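Long-range contacts in TerD domain-containing protein (Streptomyces coelicolor A3, PDB 2QZ7), which is of unknown function but belongs to the TerD family of tellurite-resistance homologues and carries three bound sodium ions in the crystal: residues D27-W32 and F87-E92; H42-I47 and V109-H114; I46-Y51 and E91-E96; K120-V125 and E145-A150. One frame throughout, in Å; residues are numbered along the deposited sequence.

How the contacts relate
The four contacts illustrate how a beta sandwich is built from pairings within sheets and packing between them. Contact 1 joins strands 26-31 and 91-95 in one five-stranded antiparallel sheet, contact 2 joins strands 44-52 and 104-113 in the other, and contact 3 bridges the two sheets by sharing a strand with each. Their centres lie 11 to 13 Å apart, and contacts 1, 2 and 3 all touch one sodium ion, with ligands from both sheets. Along the chain contacts 1 and 2 interleave, whereas contact 4 opens after the others have closed. It joins two loops about 12 Å from contact 2 and about 21 Å from contact 3, centre to centre, beside a separate sodium ion.

Contact 1 (D27-W32 and F87-E92). With NA (sodium ion), chain C; NA (sodium ion), chain D.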
loop_
_atom_site.group_PDB
_atom_site.type_symbol
_atom_site.label_atom_id
_atom_site.label_comp_id
_atom_site.label_asym_id
_atom_site.label_seq_id
_atom_site.Cartn_x
_atom_site.Cartn_y
_atom_site.Cartn_z
ATOM N N ASP A 27 5.781 3.855 -8.408
ATOM C CA ASP A 27 4.557 4.474 -7.891
ATOM C C ASP A 27 3.424 3.476 -7.792
ATOM O O ASP A 27 3.437 2.404 -8.450
ATOM C CB ASP A 27 4.138 5.710 -8.698
ATOM C CG ASP A 27 3.495 5.356 -10.033
ATOM O OD1 ASP A 27 2.344 5.756 -10.286
ATOM O OD2 ASP A 27 4.150 4.699 -10.857
ATOM N N VAL A 28 2.478 3.818 -6.917
ATOM C CA VAL A 28 1.332 3.016 -6.655
ATOM C C VAL A 28 0.132 3.944 -6.829
ATOM O O VAL A 28 0.067 5.019 -6.234
ATOM C CB VAL A 28 1.375 2.446 -5.222
ATOM C CG1 VAL A 28 0.127 1.606 -4.918
ATOM C CG2 VAL A 28 2.654 1.606 -5.028
ATOM N N ARG A 29 -0.801 3.547 -7.678
ATOM C CA ARG A 29 -2.030 4.355 -7.885
ATOM C C ARG A 29 -3.222 3.500 -7.541
ATOM O O ARG A 29 -3.245 2.290 -7.865
ATOM C CB ARG A 29 -2.133 4.813 -9.352
ATOM C CG ARG A 29 -1.131 5.891 -9.756
ATOM C CD ARG A 29 -1.100 6.061 -11.303
ATOM N NE ARG A 29 -0.395 4.914 -11.877
ATOM C CZ ARG A 29 -0.317 4.620 -13.172
ATOM N NH1 ARG A 29 -0.908 5.383 -14.062
ATOM N NH2 ARG A 29 0.378 3.558 -13.573
ATOM N N LEU A 30 -4.230 4.136 -6.939
ATOM C CA LEU A 30 -5.395 3.431 -6.425
ATOM C C LEU A 30 -6.705 4.102 -6.891
ATOM O O LEU A 30 -6.798 5.334 -6.884
ATOM C CB LEU A 30 -5.321 3.447 -4.891
ATOM C CG LEU A 30 -6.561 3.007 -4.092
ATOM C CD1 LEU A 30 -6.824 1.528 -4.355
ATOM C CD2 LEU A 30 -6.259 3.242 -2.599
ATOM N N LYS A 31 -7.678 3.299 -7.348
ATOM C CA LYS A 31 -9.020 3.803 -7.712
ATOM C C LYS A 31 -10.063 3.009 -6.950
ATOM O O LYS A 31 -9.798 1.880 -6.545
ATOM C CB LYS A 31 -9.261 3.656 -9.236
ATOM C CG LYS A 31 -9.205 2.205 -9.749
ATOM C CD LYS A 31 -9.553 2.131 -11.251
ATOM C CE LYS A 31 -9.597 0.677 -11.737
ATOM N NZ LYS A 31 -10.185 0.537 -13.130
ATOM N N TRP A 32 -11.244 3.604 -6.774
ATOM C CA TRP A 32 -12.435 2.965 -6.216
ATOM C C TRP A 32 -13.662 3.856 -6.385
ATOM O O TRP A 32 -13.553 5.084 -6.495
ATOM C CB TRP A 32 -12.242 2.580 -4.739
ATOM C CG TRP A 32 -12.278 3.713 -3.716
ATOM C CD1 TRP A 32 -13.374 4.139 -2.970
ATOM C CD2 TRP A 32 -11.165 4.490 -3.270
ATOM N NE1 TRP A 32 -12.981 5.136 -2.094
ATOM C CE2 TRP A 32 -11.641 5.379 -2.266
ATOM C CE3 TRP A 32 -9.786 4.510 -3.612
ATOM C CZ2 TRP A 32 -10.796 6.295 -1.607
ATOM C CZ3 TRP A 32 -8.951 5.402 -2.960
ATOM C CH2 TRP A 32 -9.462 6.295 -1.965
ATOM N N PHE A 87 -12.916 10.327 -10.560
ATOM C CA PHE A 87 -12.825 9.297 -11.568
ATOM C C PHE A 87 -11.332 8.957 -11.779
ATOM O O PHE A 87 -10.439 9.768 -11.488
ATOM C CB PHE A 87 -13.510 9.760 -12.861
ATOM C CG PHE A 87 -15.019 10.016 -12.717
ATOM C CD1 PHE A 87 -15.951 9.017 -13.032
ATOM C CD2 PHE A 87 -15.506 11.265 -12.281
ATOM C CE1 PHE A 87 -17.334 9.245 -12.898
ATOM C CE2 PHE A 87 -16.890 11.507 -12.148
ATOM C CZ PHE A 87 -17.805 10.503 -12.466
ATOM N N GLY A 88 -11.077 7.728 -12.231
ATOM C CA GLY A 88 -9.732 7.212 -12.386
ATOM C C GLY A 88 -8.996 7.016 -11.081
ATOM O O GLY A 88 -9.611 6.758 -10.062
ATOM N N PHE A 89 -7.671 7.140 -11.123
ATOM C CA PHE A 89 -6.829 6.973 -9.936
ATOM C C PHE A 89 -6.886 8.160 -9.026
ATOM O O PHE A 89 -6.363 9.222 -9.351
ATOM C CB PHE A 89 -5.413 6.686 -10.355
ATOM C CG PHE A 89 -5.287 5.393 -11.042
ATOM C CD1 PHE A 89 -5.608 4.214 -10.359
ATOM C CD2 PHE A 89 -4.936 5.338 -12.377
ATOM C CE1 PHE A 89 -5.491 2.966 -10.978
ATOM C CE2 PHE A 89 -4.817 4.097 -13.034
ATOM C CZ PHE A 89 -5.112 2.908 -12.338
ATOM N N VAL A 90 -7.559 7.993 -7.901
ATOM C CA VAL A 90 -7.809 9.113 -7.018
ATOM C C VAL A 90 -6.743 9.263 -5.915
ATOM O O VAL A 90 -6.780 10.222 -5.133
ATOM C CB VAL A 90 -9.234 9.002 -6.391
ATOM C CG1 VAL A 90 -10.299 9.051 -7.495
ATOM C CG2 VAL A 90 -9.360 7.730 -5.579
ATOM N N GLU A 91 -5.815 8.313 -5.818
ATOM C CA GLU A 91 -4.826 8.374 -4.774
ATOM C C GLU A 91 -3.541 7.784 -5.317
ATOM O O GLU A 91 -3.575 6.833 -6.073
ATOM C CB GLU A 91 -5.318 7.602 -3.532
ATOM C CG GLU A 91 -4.314 7.580 -2.337
ATOM C CD GLU A 91 -5.015 7.502 -0.994
ATOM O OE1 GLU A 91 -6.131 8.082 -0.863
ATOM O OE2 GLU A 91 -4.450 6.906 -0.054
ATOM N N GLU A 92 -2.399 8.339 -4.960
ATOM C CA GLU A 92 -1.158 7.781 -5.479
ATOM C C GLU A 92 -0.025 7.986 -4.478
ATOM O O GLU A 92 -0.023 8.959 -3.704
ATOM C CB GLU A 92 -0.796 8.437 -6.826
ATOM C CG GLU A 92 -0.162 9.821 -6.694
ATOM C CD GLU A 92 1.384 9.768 -6.495
ATOM O OE1 GLU A 92 2.033 8.851 -7.004
ATOM O OE2 GLU A 92 1.949 10.660 -5.843
HETATM NA NA NA C . -13.491 6.949 -7.818
HETATM NA NA NA D . -7.308 7.902 1.157
HETATM O O HOH W 1 1.593 8.275 -9.586
HETATM O O HOH W 2 -11.808 5.797 -8.838
HETATM O O HOH W 3 -7.231 9.788 2.260
#
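The Phe89 ring takes Arg29 CB over one face, 3.9 Å from the ring centroid, a CH-pi contact offset toward the rim; the backbone between Leu30 and Lys31 meets its edge, and Phe89 CE2 lies over one face of the Arg29 guanidinium, the planes 43° apart. Trp32 is met similarly: Val90 CG2 sits over its six-membered ring, 3.5 Å from CZ3, while Glu91 OE1, which binds a sodium ion as OE2 accepts from Ile46 N, lies at the edge, the carboxylate turned 73° from the indole. Trp32 CG stands between its backbone N and carbonyl carbon (chi1 75°), swinging the indole over Val90; His42 O holds its NE1.

The backbones form a classic beta bulge, with Val90 and Glu91 both opposite Leu30: Leu30 N donates to Glu91 O at 2.9 Å, and Leu30 O receives weak bonds from both their N atoms. A water donates to Asp27 OD1 and Glu92 OE1, 2.7 Å from each, and Glu92 OE1 also accepts from Thr94 OG1. Trp32 O binds another sodium ion, with Gly84 and Gly86. Strand 26-31 lies between strands 91-95 and 129-134 of its sheet, while Leu30 and Trp32 pack against Leu44 in the opposing one.

Contact 2 (H42-I47 and V109-H114). With NA (sodium ion), chain D; EDO (1,2-ethanediol), chain F.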
loop_
_atom_site.group_PDB
_atom_site.type_symbol
_atom_site.label_atom_id
_atom_site.label_comp_id
_atom_site.label_asym_id
_atom_site.label_seq_id
_atom_site.Cartn_x
_atom_site.Cartn_y
_atom_site.Cartn_z
ATOM N N HIS A 42 -16.789 5.705 1.357
ATOM C CA HIS A 42 -15.794 4.674 1.219
ATOM C C HIS A 42 -14.390 5.338 1.298
ATOM O O HIS A 42 -13.978 6.053 0.389
ATOM C CB HIS A 42 -15.997 3.914 -0.112
ATOM C CG HIS A 42 -17.191 3.011 -0.123
ATOM N ND1 HIS A 42 -17.919 2.751 -1.265
ATOM C CD2 HIS A 42 -17.798 2.322 0.868
ATOM C CE1 HIS A 42 -18.906 1.923 -0.982
ATOM N NE2 HIS A 42 -18.867 1.662 0.310
ATOM N N HIS A 43 -13.694 5.114 2.410
ATOM C CA HIS A 43 -12.400 5.716 2.664
ATOM C C HIS A 43 -11.344 4.611 2.615
ATOM O O HIS A 43 -11.298 3.729 3.491
ATOM C CB HIS A 43 -12.359 6.451 4.005
ATOM C CG HIS A 43 -11.056 7.149 4.270
ATOM N ND1 HIS A 43 -10.863 7.985 5.346
ATOM C CD2 HIS A 43 -9.862 7.089 3.626
ATOM C CE1 HIS A 43 -9.623 8.443 5.335
ATOM N NE2 HIS A 43 -8.990 7.899 4.306
ATOM N N LEU A 44 -10.553 4.648 1.542
ATOM C CA LEU A 44 -9.420 3.733 1.314
ATOM C C LEU A 44 -8.154 4.541 1.318
ATOM O O LEU A 44 -8.145 5.700 0.891
ATOM C CB LEU A 44 -9.488 2.989 -0.023
ATOM C CG LEU A 44 -10.398 1.746 -0.098
ATOM C CD1 LEU A 44 -11.920 2.094 0.091
ATOM C CD2 LEU A 44 -10.165 1.002 -1.393
ATOM N N ASP A 45 -7.104 3.926 1.859
ATOM C CA ASP A 45 -5.770 4.533 1.935
ATOM C C ASP A 45 -4.734 3.602 1.398
ATOM O O ASP A 45 -4.670 2.409 1.789
ATOM C CB ASP A 45 -5.363 4.823 3.384
ATOM C CG ASP A 45 -6.109 6.026 3.979
ATOM O OD1 ASP A 45 -6.505 6.952 3.234
ATOM O OD2 ASP A 45 -6.295 6.049 5.223
ATOM N N ILE A 46 -3.866 4.152 0.550
ATOM C CA ILE A 46 -2.576 3.489 0.300
ATOM C C ILE A 46 -1.725 3.718 1.549
ATOM O O ILE A 46 -1.615 4.858 2.052
ATOM C CB ILE A 46 -1.816 4.087 -0.909
ATOM C CG1 ILE A 46 -2.654 3.994 -2.223
ATOM C CG2 ILE A 46 -0.444 3.323 -1.102
ATOM C CD1 ILE A 46 -1.984 4.807 -3.433
ATOM N N ILE A 47 -1.105 2.651 2.034
ATOM C CA ILE A 47 -0.243 2.739 3.219
ATOM C C ILE A 47 1.037 2.006 2.906
ATOM O O ILE A 47 0.981 0.917 2.363
ATOM C CB ILE A 47 -0.922 2.039 4.452
ATOM C CG1 ILE A 47 -2.295 2.697 4.780
ATOM C CG2 ILE A 47 0.015 2.091 5.649
ATOM C CD1 ILE A 47 -3.071 1.957 5.938
ATOM N N VAL A 109 3.961 -2.135 0.610
ATOM C CA VAL A 109 2.850 -1.186 0.378
ATOM C C VAL A 109 1.570 -1.987 0.239
ATOM O O VAL A 109 1.586 -3.097 -0.276
ATOM C CB VAL A 109 3.139 -0.261 -0.847
ATOM C CG1 VAL A 109 3.289 -1.058 -2.081
ATOM C CG2 VAL A 109 2.025 0.801 -1.027
ATOM N N GLY A 110 0.486 -1.426 0.758
ATOM C CA GLY A 110 -0.818 -2.059 0.728
ATOM C C GLY A 110 -1.932 -1.014 0.714
ATOM O O GLY A 110 -1.679 0.206 0.556
ATOM N N VAL A 111 -3.148 -1.501 0.830
ATOM C CA VAL A 111 -4.326 -0.676 0.783
ATOM C C VAL A 111 -5.218 -1.104 1.930
ATOM O O VAL A 111 -5.478 -2.300 2.144
ATOM C CB VAL A 111 -5.043 -0.770 -0.593
ATOM C CG1 VAL A 111 -6.425 -0.054 -0.575
ATOM C CG2 VAL A 111 -4.163 -0.176 -1.731
ATOM N N ALA A 112 -5.681 -0.119 2.690
ATOM C CA ALA A 112 -6.580 -0.372 3.814
ATOM C C ALA A 112 -7.935 0.336 3.663
ATOM O O ALA A 112 -7.992 1.486 3.219
ATOM C CB ALA A 112 -5.908 0.034 5.143
ATOM N N ILE A 113 -9.006 -0.356 4.044
ATOM C CA ILE A 113 -10.351 0.229 4.065
ATOM C C ILE A 113 -10.662 0.680 5.474
ATOM O O ILE A 113 -10.485 -0.093 6.420
ATOM C CB ILE A 113 -11.432 -0.789 3.563
ATOM C CG1 ILE A 113 -11.013 -1.361 2.192
ATOM C CG2 ILE A 113 -12.820 -0.144 3.496
ATOM C CD1 ILE A 113 -11.786 -2.631 1.806
ATOM N N HIS A 114 -11.131 1.917 5.637
ATOM C CA HIS A 114 -11.635 2.364 6.952
ATOM C C HIS A 114 -12.849 1.592 7.437
ATOM O O HIS A 114 -13.756 1.229 6.658
ATOM C CB HIS A 114 -11.802 3.881 7.018
ATOM C CG HIS A 114 -10.480 4.593 6.962
ATOM N ND1 HIS A 114 -9.975 5.322 8.011
ATOM C CD2 HIS A 114 -9.543 4.641 5.989
ATOM C CE1 HIS A 114 -8.799 5.817 7.679
ATOM N NE2 HIS A 114 -8.509 5.408 6.459
HETATM NA NA NA D . -7.308 7.902 1.157
HETATM C C1 EDO F . -10.611 4.293 11.324
HETATM O O1 EDO F . -10.846 5.542 10.665
HETATM C C2 EDO F . -11.155 3.286 10.358
HETATM O O2 EDO F . -11.007 1.978 10.864
HETATM O O HOH W 3 -7.231 9.788 2.260
#
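The imidazoles of His43 and His114 stack face to face, centroids 3.6 Å apart and planes at 15°, with His114 NE2 over the centre of the His43 ring. Polar bonds join both rings to Asp45. His114 NE2 donates almost straight to Asp45 OD2 at 2.6 Å, in its own ring plane but from above the carboxylate, whose plane is 88° from the ring. His43 NE2 donates to Asp45 OD1 at 2.9 Å, on the syn side but tilted out of the carboxylate plane. Asp45 OD1 also binds a sodium ion at 2.4 Å, alongside Leu44 O, Ser81 O and Glu91 OE1.

Backbone bonds pair strands 44-52 and 104-113 as antiparallel neighbours in one sheet of the TerD beta sandwich: Asp45 with Ala112 and Ile47 with Gly110, each bonded in both directions. Apolar Leu44 lies alongside Ile113, and Ile46 CG2 meets Val109 CG2 at 3.5 Å, on the face turned to strand 26-31. On the other face, Ile47 CD1 touches Ala112 CB, beside Phe182 of helix 179-185.

Contact 3 (I46-Y51 and E91-E96); sequences IIATTY and EEMTFE. With NA (sodium ion), chain D.
Ile46 and Glu91 meet across the interior of the beta sandwich, where strands 44-52 and 91-95 belong to opposing sheets and run in roughly the same direction, 23° apart, with segment axes 7.9 Å apart at closest. The two side chains run antiparallel alongside one another, bringing Glu91 CG within 3.8 Å of Ile46 CD1. The carboxylate thereby reaches the backbone of the facing strand: Ile46 N donates to Glu91 OE2 at 2.9 Å, approaching from above the carboxylate plane. An extended Glu91 chain, with CG opposite its backbone N (chi1 179°), makes this reach possible.

The next layer is apolar. Selenomethionine Met93 also passes Ile46 in the opposite sense, its chain bent at chi3 (-71°) to set CE 3.9 Å from Ile46 CG2. Its SE lies 3.6 Å from Ala48 CB, which also meets the edge of the Phe95 ring at CE1. Ile75 and Met77 of strand 75-77 touch Met93, and Val28 and Val107 pack against Phe95.

What positions the first-shell carboxylate of Glu91 is a grip on both oxygens. OE1 is held by the sodium ion, while OE2 takes a second bond, from a water that donates to it and to Ile46 O at 2.7 Å each.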
loop_
_atom_site.group_PDB
_atom_site.type_symbol
_atom_site.label_atom_id
_atom_site.label_comp_id
_atom_site.label_asym_id
_atom_site.label_seq_id
_atom_site.Cartn_x
_atom_site.Cartn_y
_atom_site.Cartn_z
ATOM N N ILE A 46 -3.866 4.152 0.550
ATOM C CA ILE A 46 -2.576 3.489 0.300
ATOM C C ILE A 46 -1.725 3.718 1.549
ATOM O O ILE A 46 -1.615 4.858 2.052
ATOM C CB ILE A 46 -1.816 4.087 -0.909
ATOM C CG1 ILE A 46 -2.654 3.994 -2.223
ATOM C CG2 ILE A 46 -0.444 3.323 -1.102
ATOM C CD1 ILE A 46 -1.984 4.807 -3.433
ATOM N N ILE A 47 -1.105 2.651 2.034
ATOM C CA ILE A 47 -0.243 2.739 3.219
ATOM C C ILE A 47 1.037 2.006 2.906
ATOM O O ILE A 47 0.981 0.917 2.363
ATOM C CB ILE A 47 -0.922 2.039 4.452
ATOM C CG1 ILE A 47 -2.295 2.697 4.780
ATOM C CG2 ILE A 47 0.015 2.091 5.649
ATOM C CD1 ILE A 47 -3.071 1.957 5.938
ATOM N N ALA A 48 2.193 2.574 3.268
ATOM C CA ALA A 48 3.468 1.842 3.167
ATOM C C ALA A 48 4.245 1.910 4.484
ATOM O O ALA A 48 4.048 2.831 5.284
ATOM C CB ALA A 48 4.347 2.412 2.027
ATOM N N THR A 49 5.098 0.909 4.695
ATOM C CA THR A 49 6.032 0.849 5.832
ATOM C C THR A 49 7.374 0.470 5.352
ATOM O O THR A 49 7.493 -0.235 4.368
ATOM C CB THR A 49 5.583 -0.170 6.869
ATOM O OG1 THR A 49 5.009 -1.277 6.174
ATOM C CG2 THR A 49 4.457 0.458 7.791
ATOM N N THR A 50 8.388 0.941 6.071
ATOM C CA THR A 50 9.785 0.666 5.781
ATOM C C THR A 50 10.328 -0.162 6.959
ATOM O O THR A 50 9.773 -0.093 8.098
ATOM C CB THR A 50 10.580 2.000 5.667
ATOM O OG1 THR A 50 10.389 2.759 6.870
ATOM C CG2 THR A 50 10.046 2.825 4.501
ATOM N N TYR A 51 11.351 -0.967 6.652
ATOM C CA TYR A 51 11.972 -1.940 7.578
ATOM C C TYR A 51 13.495 -1.840 7.495
ATOM O O TYR A 51 14.057 -1.722 6.397
ATOM C CB TYR A 51 11.485 -3.387 7.303
ATOM C CG TYR A 51 9.981 -3.441 7.448
ATOM C CD1 TYR A 51 9.386 -3.711 8.700
ATOM C CD2 TYR A 51 9.143 -3.132 6.370
ATOM C CE1 TYR A 51 7.999 -3.702 8.847
ATOM C CE2 TYR A 51 7.753 -3.098 6.520
ATOM C CZ TYR A 51 7.190 -3.389 7.771
ATOM O OH TYR A 51 5.806 -3.363 7.947
ATOM N N GLU A 91 -5.815 8.313 -5.818
ATOM C CA GLU A 91 -4.826 8.374 -4.774
ATOM C C GLU A 91 -3.541 7.784 -5.317
ATOM O O GLU A 91 -3.575 6.833 -6.073
ATOM C CB GLU A 91 -5.318 7.602 -3.532
ATOM C CG GLU A 91 -4.314 7.580 -2.337
ATOM C CD GLU A 91 -5.015 7.502 -0.994
ATOM O OE1 GLU A 91 -6.131 8.082 -0.863
ATOM O OE2 GLU A 91 -4.450 6.906 -0.054
ATOM N N GLU A 92 -2.399 8.339 -4.960
ATOM C CA GLU A 92 -1.158 7.781 -5.479
ATOM C C GLU A 92 -0.025 7.986 -4.478
ATOM O O GLU A 92 -0.023 8.959 -3.704
ATOM C CB GLU A 92 -0.796 8.437 -6.826
ATOM C CG GLU A 92 -0.162 9.821 -6.694
ATOM C CD GLU A 92 1.384 9.768 -6.495
ATOM O OE1 GLU A 92 2.033 8.851 -7.004
ATOM O OE2 GLU A 92 1.949 10.660 -5.843
HETATM N N MSE A 93 0.948 7.086 -4.526
HETATM C CA MSE A 93 2.128 7.199 -3.702
HETATM C C MSE A 93 3.331 6.876 -4.582
HETATM O O MSE A 93 3.395 5.794 -5.205
HETATM C CB MSE A 93 2.052 6.175 -2.534
HETATM C CG MSE A 93 3.216 6.353 -1.510
HETATM SE SE MSE A 93 3.115 5.173 -0.007
HETATM C CE MSE A 93 1.614 6.009 0.851
ATOM N N THR A 94 4.283 7.805 -4.634
ATOM C CA THR A 94 5.545 7.587 -5.377
ATOM C C THR A 94 6.757 7.334 -4.451
ATOM O O THR A 94 6.990 8.096 -3.525
ATOM C CB THR A 94 5.790 8.790 -6.290
ATOM O OG1 THR A 94 4.688 8.924 -7.197
ATOM C CG2 THR A 94 7.125 8.689 -7.087
ATOM N N PHE A 95 7.568 6.317 -4.752
ATOM C CA PHE A 95 8.756 6.002 -3.968
ATOM C C PHE A 95 10.004 6.230 -4.769
ATOM O O PHE A 95 10.128 5.703 -5.880
ATOM C CB PHE A 95 8.808 4.512 -3.530
ATOM C CG PHE A 95 7.552 4.014 -2.861
ATOM C CD1 PHE A 95 7.593 3.606 -1.521
ATOM C CD2 PHE A 95 6.338 3.947 -3.549
ATOM C CE1 PHE A 95 6.461 3.141 -0.896
ATOM C CE2 PHE A 95 5.178 3.466 -2.911
ATOM C CZ PHE A 95 5.271 3.054 -1.585
ATOM N N GLU A 96 10.943 6.970 -4.192
ATOM C CA GLU A 96 12.235 7.127 -4.794
ATOM C C GLU A 96 13.086 6.186 -3.988
ATOM O O GLU A 96 13.795 6.608 -3.084
ATOM C CB GLU A 96 12.737 8.578 -4.693
ATOM C CG GLU A 96 11.858 9.650 -5.372
ATOM C CD GLU A 96 11.673 9.460 -6.891
ATOM O OE1 GLU A 96 12.610 8.995 -7.596
ATOM O OE2 GLU A 96 10.566 9.797 -7.390
HETATM NA NA NA D . -7.308 7.902 1.157
HETATM O O HOH W 4 -3.044 7.092 2.257
HETATM O O HOH W 3 -7.231 9.788 2.260
#

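Contact 4 (K120-V125 and E145-A150). With NA (sodium ion), chain E.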
loop_
_atom_site.group_PDB
_atom_site.type_symbol
_atom_site.label_atom_id
_atom_site.label_comp_id
_atom_site.label_asym_id
_atom_site.label_seq_id
_atom_site.Cartn_x
_atom_site.Cartn_y
_atom_site.Cartn_z
ATOM N N LYS A 120 -16.109 -3.571 6.631
ATOM C CA LYS A 120 -16.145 -3.323 5.186
ATOM C C LYS A 120 -14.935 -3.929 4.451
ATOM O O LYS A 120 -13.784 -3.693 4.810
ATOM C CB LYS A 120 -16.278 -1.820 4.934
ATOM C CG LYS A 120 -16.538 -1.401 3.500
ATOM C CD LYS A 120 -16.363 0.114 3.328
ATOM C CE LYS A 120 -17.599 0.877 3.851
ATOM N NZ LYS A 120 -17.436 2.376 3.718
ATOM N N THR A 121 -15.216 -4.731 3.426
ATOM C CA THR A 121 -14.169 -5.455 2.701
ATOM C C THR A 121 -14.059 -4.933 1.254
ATOM O O THR A 121 -14.858 -4.098 0.830
ATOM C CB THR A 121 -14.463 -6.955 2.684
ATOM O OG1 THR A 121 -15.599 -7.193 1.848
ATOM C CG2 THR A 121 -14.766 -7.500 4.107
ATOM N N PHE A 122 -13.073 -5.438 0.510
ATOM C CA PHE A 122 -12.851 -5.068 -0.888
ATOM C C PHE A 122 -14.021 -5.455 -1.783
ATOM O O PHE A 122 -14.264 -4.796 -2.817
ATOM C CB PHE A 122 -11.530 -5.658 -1.414
ATOM C CG PHE A 122 -10.312 -4.960 -0.877
ATOM C CD1 PHE A 122 -9.866 -3.775 -1.453
ATOM C CD2 PHE A 122 -9.611 -5.480 0.218
ATOM C CE1 PHE A 122 -8.740 -3.106 -0.931
ATOM C CE2 PHE A 122 -8.507 -4.847 0.746
ATOM C CZ PHE A 122 -8.039 -3.639 0.157
ATOM N N ASP A 123 -14.731 -6.510 -1.379
ATOM C CA ASP A 123 -15.942 -6.992 -2.075
ATOM C C ASP A 123 -17.126 -6.043 -1.941
ATOM O O ASP A 123 -17.974 -6.010 -2.822
ATOM C CB ASP A 123 -16.357 -8.385 -1.592
ATOM C CG ASP A 123 -17.223 -9.108 -2.604
ATOM O OD1 ASP A 123 -16.791 -9.194 -3.783
ATOM O OD2 ASP A 123 -18.337 -9.562 -2.245
ATOM N N ASP A 124 -17.172 -5.292 -0.834
ATOM C CA ASP A 124 -18.179 -4.243 -0.586
ATOM C C ASP A 124 -17.980 -2.936 -1.385
ATOM O O ASP A 124 -18.843 -2.055 -1.336
ATOM C CB ASP A 124 -18.215 -3.886 0.905
ATOM C CG ASP A 124 -18.482 -5.091 1.788
ATOM O OD1 ASP A 124 -19.391 -5.895 1.471
ATOM O OD2 ASP A 124 -17.793 -5.234 2.817
ATOM N N VAL A 125 -16.858 -2.800 -2.091
ATOM C CA VAL A 125 -16.500 -1.522 -2.734
ATOM C C VAL A 125 -16.238 -1.756 -4.230
ATOM O O VAL A 125 -15.354 -2.558 -4.592
ATOM C CB VAL A 125 -15.232 -0.837 -2.079
ATOM C CG1 VAL A 125 -15.011 0.586 -2.655
ATOM C CG2 VAL A 125 -15.332 -0.786 -0.545
ATOM N N GLU A 145 -9.578 -9.147 -6.151
ATOM C CA GLU A 145 -10.494 -10.270 -6.230
ATOM C C GLU A 145 -10.059 -11.392 -5.301
ATOM O O GLU A 145 -10.893 -12.051 -4.685
ATOM C CB GLU A 145 -10.605 -10.776 -7.669
ATOM C CG GLU A 145 -11.242 -9.756 -8.634
ATOM C CD GLU A 145 -10.209 -8.943 -9.438
ATOM O OE1 GLU A 145 -9.002 -8.890 -9.051
ATOM O OE2 GLU A 145 -10.627 -8.364 -10.477
ATOM N N ARG A 146 -8.749 -11.583 -5.180
ATOM C CA ARG A 146 -8.198 -12.647 -4.357
ATOM C C ARG A 146 -8.363 -12.400 -2.864
ATOM O O ARG A 146 -8.229 -13.321 -2.056
ATOM C CB ARG A 146 -6.723 -12.841 -4.687
ATOM C CG ARG A 146 -6.506 -13.732 -5.906
ATOM C CD ARG A 146 -5.042 -13.747 -6.312
ATOM N NE ARG A 146 -4.520 -12.411 -6.655
ATOM C CZ ARG A 146 -3.225 -12.146 -6.770
ATOM N NH1 ARG A 146 -2.341 -13.113 -6.558
ATOM N NH2 ARG A 146 -2.809 -10.941 -7.112
ATOM N N VAL A 147 -8.634 -11.148 -2.514
ATOM C CA VAL A 147 -8.746 -10.715 -1.135
ATOM C C VAL A 147 -10.098 -10.014 -0.911
ATOM O O VAL A 147 -10.181 -9.041 -0.150
ATOM C CB VAL A 147 -7.508 -9.815 -0.679
ATOM C CG1 VAL A 147 -6.231 -10.651 -0.633
ATOM C CG2 VAL A 147 -7.311 -8.567 -1.579
ATOM N N ALA A 148 -11.148 -10.533 -1.566
ATOM C CA ALA A 148 -12.511 -9.972 -1.497
ATOM C C ALA A 148 -13.030 -9.827 -0.068
ATOM O O ALA A 148 -13.695 -8.834 0.246
ATOM C CB ALA A 148 -13.500 -10.811 -2.331
ATOM N N GLY A 149 -12.715 -10.809 0.788
ATOM C CA GLY A 149 -13.131 -10.788 2.196
ATOM C C GLY A 149 -12.307 -9.935 3.167
ATOM O O GLY A 149 -12.645 -9.837 4.342
ATOM N N ALA A 150 -11.244 -9.292 2.679
ATOM C CA ALA A 150 -10.294 -8.584 3.537
ATOM C C ALA A 150 -10.683 -7.131 3.761
ATOM O O ALA A 150 -11.265 -6.504 2.887
ATOM C CB ALA A 150 -8.864 -8.660 2.942
HETATM NA NA NA E . -13.913 -4.423 -4.897
HETATM O O HOH W 5 -12.757 -6.279 -5.062
#
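With OG1 set between its backbone N and carbonyl carbon (chi1 70°), Thr121 turns its hydroxyl to Ala148 O, while CG2 lies opposite the carbonyl carbon and reaches Gly149 O at 3.2 Å. The acceptor belongs to a type I beta turn, Val147 to Ala150, in the loop that leads into strand 152-160. Two donors grip Ala148 O: Thr121 OG1 at 3.0 Å, and Asp123 N, also at 3.0 Å, on a lone pair in the carbonyl plane. Phe122 N adds a bond to Ala150 O at 3.2 Å.

Phe122 extends its ring past the turn, where CD2 meets Val147 CG2 and Ala150 CB; Phe144 stacks on the ring, and Val111 and Ile113 of strand 104-113 pack against it. Asp123 CB touches Ala148 CB nearer the surface. Within 120-125, Asp124 OD2 accepts from Thr121 N at 2.7 Å, tying the loop back on itself. The sodium ion here is bound by Thr128 and water, and by Val125 O and Phe122 O, the latter at 2.1 Å.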